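Glutaryl-CoA dehydrogenase (Mycobacterium smegmatis, PDB 3SF6) is a flavoprotein of the acyl-CoA dehydrogenase family, modelled as a tetramer with bound dihydroflavine-adenine dinucleotide. Local coordinates at residues N27-A32 with L317-G322; L281-S286 with R292-F297; Y121-F126 with V190-A195. One frame throughout, in Å; residues are numbered along the deposited sequence.

Contact 1: residues N27-A32 with L317-G322; sequences NAVLSA and LALHLG. With SO4 (sulfate ion), chain S.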
loop_
_atom_site.group_PDB
_atom_site.type_symbol
_atom_site.label_atom_id
_atom_site.label_comp_id
_atom_site.label_asym_id
_atom_site.label_seq_id
_atom_site.Cartn_x
_atom_site.Cartn_y
_atom_site.Cartn_z
ATOM N N ASN A 27 5.526 29.508 -1.027
ATOM C CA ASN A 27 6.102 30.790 -1.437
ATOM C C ASN A 27 7.198 31.285 -0.526
ATOM O O ASN A 27 8.148 31.910 -0.979
ATOM C CB ASN A 27 5.004 31.860 -1.557
ATOM C CG ASN A 27 4.215 31.733 -2.812
ATOM O OD1 ASN A 27 4.655 31.127 -3.798
ATOM N ND2 ASN A 27 3.033 32.369 -2.827
ATOM N N ALA A 28 7.089 30.972 0.766
ATOM C CA ALA A 28 8.044 31.439 1.734
ATOM C C ALA A 28 9.421 30.787 1.614
ATOM O O ALA A 28 10.410 31.335 2.124
ATOM C CB ALA A 28 7.468 31.289 3.193
ATOM N N VAL A 29 9.525 29.650 0.925
ATOM C CA VAL A 29 10.837 29.052 0.686
ATOM C C VAL A 29 11.428 29.256 -0.715
ATOM O O VAL A 29 12.453 28.647 -1.056
ATOM C CB VAL A 29 10.862 27.576 1.067
ATOM C CG1 VAL A 29 10.689 27.446 2.657
ATOM C CG2 VAL A 29 9.854 26.817 0.261
ATOM N N LEU A 30 10.792 30.141 -1.483
ATOM C CA LEU A 30 11.259 30.583 -2.799
ATOM C C LEU A 30 11.652 32.044 -2.746
ATOM O O LEU A 30 11.237 32.785 -1.830
ATOM C CB LEU A 30 10.165 30.399 -3.840
ATOM C CG LEU A 30 9.609 28.971 -3.966
ATOM C CD1 LEU A 30 8.471 28.974 -4.986
ATOM C CD2 LEU A 30 10.688 27.978 -4.367
ATOM N N SER A 31 12.481 32.455 -3.697
ATOM C CA SER A 31 12.836 33.856 -3.857
ATOM C C SER A 31 11.817 34.568 -4.737
ATOM O O SER A 31 11.063 33.926 -5.490
ATOM C CB SER A 31 14.213 33.976 -4.470
ATOM O OG SER A 31 14.206 33.578 -5.810
ATOM N N ALA A 32 11.863 35.899 -4.703
ATOM C CA ALA A 32 10.994 36.714 -5.571
ATOM C C ALA A 32 11.311 36.434 -7.051
ATOM O O ALA A 32 10.390 36.367 -7.874
ATOM C CB ALA A 32 11.169 38.208 -5.236
ATOM N N LEU A 317 11.192 17.638 -1.497
ATOM C CA LEU A 317 12.297 16.838 -2.082
ATOM C C LEU A 317 12.827 17.482 -3.334
ATOM O O LEU A 317 14.045 17.614 -3.509
ATOM C CB LEU A 317 11.805 15.437 -2.393
ATOM C CG LEU A 317 12.804 14.466 -2.989
ATOM C CD1 LEU A 317 14.045 14.239 -2.101
ATOM C CD2 LEU A 317 12.124 13.089 -3.231
ATOM N N ALA A 318 11.932 17.866 -4.230
ATOM C CA ALA A 318 12.348 18.553 -5.469
ATOM C C ALA A 318 13.152 19.839 -5.182
ATOM O O ALA A 318 14.216 20.065 -5.752
ATOM C CB ALA A 318 11.087 18.909 -6.327
ATOM N N LEU A 319 12.627 20.657 -4.286
ATOM C CA LEU A 319 13.306 21.910 -3.933
ATOM C C LEU A 319 14.703 21.641 -3.341
ATOM O O LEU A 319 15.684 22.320 -3.678
ATOM C CB LEU A 319 12.459 22.706 -2.951
ATOM C CG LEU A 319 12.989 24.105 -2.629
ATOM C CD1 LEU A 319 13.212 24.966 -3.880
ATOM C CD2 LEU A 319 11.962 24.796 -1.642
ATOM N N HIS A 320 14.791 20.683 -2.448
ATOM C CA HIS A 320 16.065 20.282 -1.863
ATOM C C HIS A 320 17.073 19.877 -2.943
ATOM O O HIS A 320 18.214 20.318 -2.954
ATOM C CB HIS A 320 15.824 19.114 -0.877
ATOM C CG HIS A 320 17.063 18.599 -0.244
ATOM N ND1 HIS A 320 17.766 19.350 0.668
ATOM C CD2 HIS A 320 17.690 17.403 -0.320
ATOM C CE1 HIS A 320 18.808 18.641 1.098
ATOM N NE2 HIS A 320 18.783 17.459 0.514
ATOM N N LEU A 321 16.611 19.067 -3.886
ATOM C CA LEU A 321 17.485 18.622 -4.971
ATOM C C LEU A 321 17.900 19.804 -5.853
ATOM O O LEU A 321 19.047 19.887 -6.296
ATOM C CB LEU A 321 16.824 17.526 -5.807
ATOM C CG LEU A 321 16.540 16.201 -5.104
ATOM C CD1 LEU A 321 15.534 15.339 -5.955
ATOM C CD2 LEU A 321 17.851 15.414 -4.725
ATOM N N GLY A 322 16.963 20.704 -6.138
ATOM C CA GLY A 322 17.295 21.889 -6.904
ATOM C C GLY A 322 18.287 22.797 -6.210
ATOM O O GLY A 322 19.207 23.324 -6.838
HETATM S S SO4 S . 12.567 37.232 -1.353
HETATM O O1 SO4 S . 13.314 37.192 -0.086
HETATM O O2 SO4 S . 13.408 37.069 -2.552
HETATM O O3 SO4 S . 12.297 38.703 -1.398
HETATM O O4 SO4 S . 11.283 36.440 -1.232
#

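Contact 2: residues L281-S286 with R292-F297; sequences LAYACS and RPIGGF. With FDA (dihydroflavine-adenine dinucleotide), chain B.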
loop_
_atom_site.group_PDB
_atom_site.type_symbol
_atom_site.label_atom_id
_atom_site.label_comp_id
_atom_site.label_asym_id
_atom_site.label_seq_id
_atom_site.Cartn_x
_atom_site.Cartn_y
_atom_site.Cartn_z
ATOM N N LEU A 281 -9.787 18.925 -4.511
ATOM C CA LEU A 281 -10.097 19.807 -3.381
ATOM C C LEU A 281 -11.301 20.695 -3.680
ATOM O O LEU A 281 -12.246 20.806 -2.872
ATOM C CB LEU A 281 -8.910 20.663 -2.958
ATOM C CG LEU A 281 -7.802 19.927 -2.206
ATOM C CD1 LEU A 281 -6.493 20.731 -2.232
ATOM C CD2 LEU A 281 -8.266 19.635 -0.774
ATOM N N ALA A 282 -11.306 21.293 -4.869
ATOM C CA ALA A 282 -12.420 22.151 -5.271
ATOM C C ALA A 282 -13.717 21.374 -5.372
ATOM O O ALA A 282 -14.772 21.817 -4.893
ATOM C CB ALA A 282 -12.086 22.859 -6.602
ATOM N N TYR A 283 -13.636 20.177 -5.951
ATOM C CA TYR A 283 -14.807 19.334 -6.135
ATOM C C TYR A 283 -15.333 18.873 -4.781
ATOM O O TYR A 283 -16.542 18.821 -4.540
ATOM C CB TYR A 283 -14.468 18.104 -6.977
ATOM C CG TYR A 283 -15.717 17.425 -7.535
ATOM C CD1 TYR A 283 -16.424 17.995 -8.580
ATOM C CD2 TYR A 283 -16.168 16.204 -7.027
ATOM C CE1 TYR A 283 -17.565 17.380 -9.092
ATOM C CE2 TYR A 283 -17.269 15.588 -7.528
ATOM C CZ TYR A 283 -17.977 16.170 -8.560
ATOM O OH TYR A 283 -19.122 15.544 -9.066
ATOM N N ALA A 284 -14.427 18.549 -3.871
ATOM C CA ALA A 284 -14.848 18.043 -2.538
ATOM C C ALA A 284 -15.599 19.114 -1.755
ATOM O O ALA A 284 -16.418 18.808 -0.896
ATOM C CB ALA A 284 -13.633 17.548 -1.707
ATOM N N CYS A 285 -15.316 20.381 -2.049
ATOM C CA CYS A 285 -16.010 21.479 -1.389
ATOM C C CYS A 285 -17.348 21.823 -2.102
ATOM O O CYS A 285 -18.311 22.235 -1.439
ATOM C CB CYS A 285 -15.055 22.654 -1.280
ATOM S SG CYS A 285 -13.651 22.267 -0.125
ATOM N N SER A 286 -17.441 21.597 -3.405
ATOM C CA SER A 286 -18.621 21.967 -4.185
ATOM C C SER A 286 -19.663 20.857 -4.283
ATOM O O SER A 286 -20.878 21.129 -4.190
ATOM C CB SER A 286 -18.253 22.461 -5.598
ATOM O OG SER A 286 -17.568 21.464 -6.404
ATOM N N ARG A 292 -24.327 16.729 2.582
ATOM C CA ARG A 292 -23.167 17.524 2.931
ATOM C C ARG A 292 -22.148 17.546 1.827
ATOM O O ARG A 292 -22.204 16.699 0.952
ATOM C CB ARG A 292 -22.518 17.055 4.187
ATOM C CG ARG A 292 -21.802 15.853 4.091
ATOM C CD ARG A 292 -21.219 15.521 5.441
ATOM N NE ARG A 292 -22.222 14.946 6.324
ATOM C CZ ARG A 292 -21.958 14.114 7.333
ATOM N NH1 ARG A 292 -20.704 13.729 7.589
ATOM N NH2 ARG A 292 -22.958 13.635 8.067
ATOM N N PRO A 293 -21.229 18.514 1.858
ATOM C CA PRO A 293 -20.150 18.465 0.866
ATOM C C PRO A 293 -19.399 17.183 1.034
ATOM O O PRO A 293 -19.193 16.754 2.177
ATOM C CB PRO A 293 -19.254 19.633 1.213
ATOM C CG PRO A 293 -20.038 20.487 2.130
ATOM C CD PRO A 293 -21.073 19.645 2.790
ATOM N N ILE A 294 -19.019 16.537 -0.064
ATOM C CA ILE A 294 -18.344 15.241 0.089
ATOM C C ILE A 294 -17.020 15.374 0.829
ATOM O O ILE A 294 -16.540 14.419 1.439
ATOM C CB ILE A 294 -18.155 14.482 -1.240
ATOM C CG1 ILE A 294 -17.304 15.275 -2.201
ATOM C CG2 ILE A 294 -19.524 14.154 -1.819
ATOM C CD1 ILE A 294 -16.928 14.512 -3.523
ATOM N N GLY A 295 -16.439 16.573 0.805
ATOM C CA GLY A 295 -15.274 16.858 1.648
ATOM C C GLY A 295 -15.532 16.779 3.155
ATOM O O GLY A 295 -14.576 16.742 3.940
ATOM N N GLY A 296 -16.797 16.703 3.573
ATOM C CA GLY A 296 -17.169 16.541 4.968
ATOM C C GLY A 296 -17.252 15.108 5.443
ATOM O O GLY A 296 -17.699 14.869 6.590
ATOM N N PHE A 297 -16.926 14.160 4.560
ATOM C CA PHE A 297 -16.895 12.728 4.951
ATOM C C PHE A 297 -15.453 12.307 5.264
ATOM O O PHE A 297 -14.495 12.693 4.566
ATOM C CB PHE A 297 -17.518 11.816 3.886
ATOM C CG PHE A 297 -18.979 12.073 3.668
ATOM C CD1 PHE A 297 -19.883 11.849 4.685
ATOM C CD2 PHE A 297 -19.407 12.609 2.486
ATOM C CE1 PHE A 297 -21.237 12.119 4.484
ATOM C CE2 PHE A 297 -20.750 12.908 2.316
ATOM C CZ PHE A 297 -21.643 12.649 3.301
HETATM P PA FDA B . -21.054 10.924 -5.973
HETATM O O1A FDA B . -22.090 10.151 -5.276
HETATM O O2A FDA B . -21.195 12.375 -6.182
HETATM O O5B FDA B . -19.730 10.623 -5.108
HETATM C C5B FDA B . -18.529 11.388 -5.346
HETATM C C4B FDA B . -17.398 10.841 -4.482
HETATM O O4B FDA B . -17.782 11.068 -3.102
HETATM C C3B FDA B . -17.172 9.350 -4.615
HETATM O O3B FDA B . -15.771 9.057 -4.412
HETATM C C2B FDA B . -18.006 8.794 -3.469
HETATM O O2B FDA B . -17.594 7.462 -3.112
HETATM C C1B FDA B . -17.816 9.844 -2.367
HETATM N N9A FDA B . -18.937 9.841 -1.416
HETATM C C8A FDA B . -20.249 10.100 -1.705
HETATM N N7A FDA B . -20.991 9.954 -0.598
HETATM C C5A FDA B . -20.135 9.581 0.407
HETATM C C6A FDA B . -20.288 9.267 1.751
HETATM N N6A FDA B . -21.496 9.305 2.365
HETATM N N1A FDA B . -19.178 8.942 2.456
HETATM C C2A FDA B . -17.978 8.875 1.879
HETATM N N3A FDA B . -17.789 9.155 0.604
HETATM C C4A FDA B . -18.857 9.501 -0.146
HETATM N N1 FDA B . -26.158 4.988 -13.289
HETATM C C2 FDA B . -27.378 4.534 -13.689
HETATM O O2 FDA B . -28.395 4.843 -13.022
HETATM N N3 FDA B . -27.471 3.738 -14.777
HETATM C C4 FDA B . -26.426 3.396 -15.541
HETATM O O4 FDA B . -26.557 2.705 -16.587
HETATM C C4X FDA B . -25.150 3.838 -15.129
HETATM N N5 FDA B . -24.053 3.582 -15.875
HETATM C C5X FDA B . -22.896 4.310 -15.676
HETATM C C6 FDA B . -21.875 4.309 -16.618
HETATM C C7 FDA B . -20.695 5.001 -16.432
HETATM C C7M FDA B . -19.634 5.042 -17.538
HETATM C C8 FDA B . -20.526 5.693 -15.239
HETATM C C8M FDA B . -19.208 6.449 -15.034
HETATM C C9 FDA B . -21.522 5.721 -14.288
HETATM C C9A FDA B . -22.729 5.022 -14.500
HETATM N N10 FDA B . -23.785 5.097 -13.586
HETATM C C10 FDA B . -25.058 4.653 -14.005
HETATM C "C1'" FDA B . -23.765 6.111 -12.524
HETATM C "C2'" FDA B . -23.026 5.536 -11.307
HETATM O "O2'" FDA B . -23.869 4.610 -10.587
HETATM C "C3'" FDA B . -22.636 6.688 -10.394
HETATM O "O3'" FDA B . -21.541 7.362 -11.013
HETATM C "C4'" FDA B . -22.195 6.227 -9.003
HETATM O "O4'" FDA B . -23.327 5.768 -8.238
HETATM C "C5'" FDA B . -21.468 7.323 -8.223
HETATM O "O5'" FDA B . -22.302 8.486 -8.163
HETATM P P FDA B . -21.663 9.893 -8.555
HETATM O O1P FDA B . -20.841 9.728 -9.763
HETATM O O2P FDA B . -22.753 10.894 -8.566
HETATM O O3P FDA B . -20.633 10.226 -7.362
#

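Contact 3: residues Y121-F126 with V190-A195; sequences YAIHAF and VAVVWA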
loop_
_atom_site.group_PDB
_atom_site.type_symbol
_atom_site.label_atom_id
_atom_site.label_comp_id
_atom_site.label_asym_id
_atom_site.label_seq_id
_atom_site.Cartn_x
_atom_site.Cartn_y
_atom_site.Cartn_z
ATOM N N TYR A 121 21.042 20.311 -24.781
ATOM C CA TYR A 121 22.052 19.992 -23.773
ATOM C C TYR A 121 23.181 19.153 -24.372
ATOM O O TYR A 121 24.359 19.415 -24.115
ATOM C CB TYR A 121 21.437 19.265 -22.594
ATOM C CG TYR A 121 22.472 18.952 -21.520
ATOM C CD1 TYR A 121 22.770 19.857 -20.511
ATOM C CD2 TYR A 121 23.135 17.752 -21.526
ATOM C CE1 TYR A 121 23.732 19.554 -19.522
ATOM C CE2 TYR A 121 24.098 17.449 -20.563
ATOM C CZ TYR A 121 24.389 18.346 -19.586
ATOM O OH TYR A 121 25.326 17.979 -18.657
ATOM N N ALA A 122 22.827 18.124 -25.150
ATOM C CA ALA A 122 23.843 17.269 -25.745
ATOM C C ALA A 122 24.828 18.082 -26.599
ATOM O O ALA A 122 26.046 17.883 -26.536
ATOM C CB ALA A 122 23.205 16.134 -26.596
ATOM N N ILE A 123 24.281 18.951 -27.436
ATOM C CA ILE A 123 25.081 19.820 -28.314
ATOM C C ILE A 123 25.911 20.806 -27.466
ATOM O O ILE A 123 27.103 21.005 -27.695
ATOM C CB ILE A 123 24.173 20.523 -29.341
ATOM C CG1 ILE A 123 23.572 19.496 -30.316
ATOM C CG2 ILE A 123 24.983 21.568 -30.131
ATOM C CD1 ILE A 123 22.428 20.066 -31.220
ATOM N N HIS A 124 25.263 21.412 -26.470
ATOM C CA HIS A 124 25.915 22.370 -25.559
ATOM C C HIS A 124 27.094 21.716 -24.831
ATOM O O HIS A 124 28.163 22.350 -24.656
ATOM C CB HIS A 124 24.871 22.916 -24.597
ATOM C CG HIS A 124 25.245 24.188 -23.909
ATOM N ND1 HIS A 124 26.162 24.227 -22.872
ATOM C CD2 HIS A 124 24.736 25.443 -24.014
ATOM C CE1 HIS A 124 26.261 25.477 -22.431
ATOM N NE2 HIS A 124 25.406 26.237 -23.102
ATOM N N ALA A 125 26.916 20.471 -24.392
ATOM C CA ALA A 125 27.879 19.773 -23.541
ATOM C C ALA A 125 28.983 19.059 -24.297
ATOM O O ALA A 125 30.146 19.004 -23.817
ATOM C CB ALA A 125 27.173 18.764 -22.640
ATOM N N PHE A 126 28.649 18.520 -25.468
ATOM C CA PHE A 126 29.557 17.642 -26.197
ATOM C C PHE A 126 29.855 18.059 -27.618
ATOM O O PHE A 126 30.632 17.397 -28.308
ATOM C CB PHE A 126 28.984 16.214 -26.214
ATOM C CG PHE A 126 28.623 15.701 -24.861
ATOM C CD1 PHE A 126 29.593 15.483 -23.905
ATOM C CD2 PHE A 126 27.299 15.416 -24.543
ATOM C CE1 PHE A 126 29.269 15.036 -22.642
ATOM C CE2 PHE A 126 26.988 14.963 -23.275
ATOM C CZ PHE A 126 27.946 14.765 -22.344
ATOM N N VAL A 190 16.542 18.230 -36.496
ATOM C CA VAL A 190 17.796 17.628 -36.091
ATOM C C VAL A 190 17.564 16.554 -35.049
ATOM O O VAL A 190 16.714 16.697 -34.155
ATOM C CB VAL A 190 18.803 18.704 -35.613
ATOM C CG1 VAL A 190 18.365 19.367 -34.316
ATOM C CG2 VAL A 190 20.210 18.135 -35.483
ATOM N N ALA A 191 18.304 15.463 -35.185
ATOM C CA ALA A 191 18.227 14.337 -34.255
ATOM C C ALA A 191 19.594 14.093 -33.638
ATOM O O ALA A 191 20.565 13.976 -34.372
ATOM C CB ALA A 191 17.687 13.040 -34.977
ATOM N N VAL A 192 19.688 14.061 -32.301
ATOM C CA VAL A 192 20.934 13.675 -31.656
ATOM C C VAL A 192 20.842 12.173 -31.472
ATOM O O VAL A 192 20.015 11.695 -30.699
ATOM C CB VAL A 192 21.162 14.404 -30.322
ATOM C CG1 VAL A 192 22.387 13.828 -29.612
ATOM C CG2 VAL A 192 21.320 15.951 -30.548
ATOM N N VAL A 193 21.621 11.422 -32.251
ATOM C CA VAL A 193 21.463 9.975 -32.343
ATOM C C VAL A 193 22.699 9.301 -31.732
ATOM O O VAL A 193 23.846 9.647 -32.081
ATOM C CB VAL A 193 21.267 9.528 -33.799
ATOM C CG1 VAL A 193 21.179 8.004 -33.908
ATOM C CG2 VAL A 193 20.009 10.180 -34.376
ATOM N N TRP A 194 22.457 8.331 -30.847
ATOM C CA TRP A 194 23.489 7.571 -30.155
ATOM C C TRP A 194 23.678 6.230 -30.847
ATOM O O TRP A 194 22.720 5.570 -31.203
ATOM C CB TRP A 194 23.131 7.403 -28.669
ATOM C CG TRP A 194 22.946 8.737 -28.024
ATOM C CD1 TRP A 194 21.771 9.386 -27.830
ATOM C CD2 TRP A 194 23.983 9.648 -27.629
ATOM N NE1 TRP A 194 21.993 10.619 -27.280
ATOM C CE2 TRP A 194 23.344 10.821 -27.155
ATOM C CE3 TRP A 194 25.380 9.586 -27.605
ATOM C CZ2 TRP A 194 24.045 11.924 -26.679
ATOM C CZ3 TRP A 194 26.088 10.694 -27.106
ATOM C CH2 TRP A 194 25.421 11.831 -26.639
ATOM N N ALA A 195 24.937 5.842 -31.045
ATOM C CA ALA A 195 25.260 4.618 -31.804
ATOM C C ALA A 195 26.473 3.942 -31.199
ATOM O O ALA A 195 27.344 4.603 -30.619
ATOM C CB ALA A 195 25.535 4.941 -33.325
#

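Contact 1: residues N27-A32 with L317-G322
Leu319 reaches out from its helix with both methyls and takes one residue of the 27-32 loop on each. Its CG lies trans to its own backbone N (chi1 -173°), which carries the isobutyl end clear of the helix and toward the loop. CD2 meets Val29 CG2 at 3.5 Å, tighter than ordinary methyl contact. The second methyl, CD1, rests on Leu30 CD2 at 4.0 Å, so the fork of Leu319 is shared between two consecutive loop residues. Val29 points its CB at the helix, whereas Leu30 arrives only through the far end of its chain.

Polar bonds shape the loop that offers these two residues. Leu30 N turns back to Asn27 O at 3.2 Å, closing a short 3-10 turn just before the chain extends. Val29 O, near Leu319 CD2, accepts a hydrogen bond from Arg323, which tethers the loop to the next turn of the long helix. Ser31 is the N-cap of helix 32-49: its hydroxyl caps a backbone N of the first turn, while Glu34 takes the N-H of Ser31, a reciprocal pattern consistent with a capping box.

A sulfate, probably from the crystallisation liquor, sits at that helix start. Ala32 N donates to its O2 at 2.9 Å along a nearly straight 166° bond, and Arg35 binds it as well. The helix end and the arginine probably both help to attract the anion.

The loop thus joins short helix 20-24 to helix 32-49 and lies against helix 298-327. Helix 91-104 closes one flank, with Leu96 on Leu30 and Val92 on Leu319, and His320 of the second subunit packs on Val29.

Contact 2: residues L281-S286 with R292-F297
Ile294 is wedged between the end of a helix, at Tyr283 and Ala284, and the ribose of the bound dihydroflavine-adenine dinucleotide. Its CB lies 3.9 Å from ribose O4B. There the side chain divides. The CG2 methyl stays on the dinucleotide, again close to O4B and near C8A of the adenine. With chi1 at 61°, CG1 is tucked over the backbone, flanked by N and C, and runs back over the helix, 3.7 Å from Ala284 CA. The tip, CD1, touches both sides: it lies 3.6 Å from O4B of the ribose, and Tyr283 CD2 approaches it at 4.0 Å, the ring meeting the methyl at a slant.

Next to this wedge the two backbones are joined directly. Gly295 N donates to Ala284 O at 2.8 Å; the bond is bent, with an N-H...O angle of 147°. Pro293 CB packs against the same carbonyl oxygen and that of Cys285.

This is the connection between helices 252-286 and 298-327 in the C-terminal helical domain of the acyl-CoA dehydrogenase fold. The chain leaves the first helix, passes through a short, weakly bonded hairpin (288-289 with about 292-293), takes a 3-10 turn closed by Gly296 N bonding to Pro293 O, and enters the next helix with Phe297 as N-cap residue.

Phe297 is sandwiched. The adenine amino nitrogen N6A lies 3.4 Å above the middle of its ring, and Arg292 CD covers the opposite face nearer the rim. The arginine also makes a weak bond from NH1 to Gly296 O, while NH2 is held by Arg403 O of the third subunit, whose Ser157 and Thr384 bind the same dinucleotide.

Contact 3: residues Y121-F126 with V190-A195
Here the N-terminal helical domain of the acyl-CoA dehydrogenase fold meets its middle beta domain: Ala122 and Ile123, near the end of helix 106-126, lie on Val192 and Trp194 of strand 190-197. The axes of the two short segments pass 10.1 Å apart at an angle of 66°, and the joint is purely apolar.

Ala122 is the centre of it. Its CB points toward the strand and reaches Val192 CG1 at 3.9 Å. Small as it is, this methyl also meets the indole of Trp194 obliquely, with Ala122 CB 4.3 Å from CZ2 of the six-membered ring. Val192 divides its two methyls between neighbouring helix residues. CG1, trans to the backbone N (chi1 173°), goes to Ala122, and CG2 turns to the next residue, lying 4.2 Å from Ile123 CG1. Ile123 comes in from the flank, its outer chain bending toward the strand. Ala122 CA and Val192 CA are 7.5 Å apart, a closeness consistent with the short side chain at the middle.

Beside the joint, Ala125 CB lies 3.8 Å above the centre of the Phe126 ring; the same methyl also lies over one face of the Tyr121 ring, displaced toward its rim.

Strand 190-197 is the middle one of a three-strand mixed sheet, between 146-149 and 200-207. Val190 packs on Trp135 and Met139 of helix 129-140, and at the other end Trp194 is enclosed by Phe148, Leu150 and Pro254, the last belonging to helix 252-286. That same helix receives Phe126 at Ala253 and binds the Tyr121 hydroxyl through Arg256.

Contacts 1 and 3 are buried, while contact 2 is partly buried and lies farthest from the centre of the chain, about 49 Å from contact 3 between centres. Helix 298-327 relates contacts 1 and 2: it carries residues 317-322 and begins right after 292-297. Helix 252-286 supplies one side of contact 2 and, near its start, packs against both segments of contact 3. Across the two segments, contact 1 rests on branched aliphatic side chains and contact 3 on alanine, branched aliphatics and an indole, whereas contact 2 adds a backbone hydrogen bond and lines the dihydroflavine-adenine dinucleotide pocket. Contacts 1 and 2 also meet other subunits; no other chain touches contact 3.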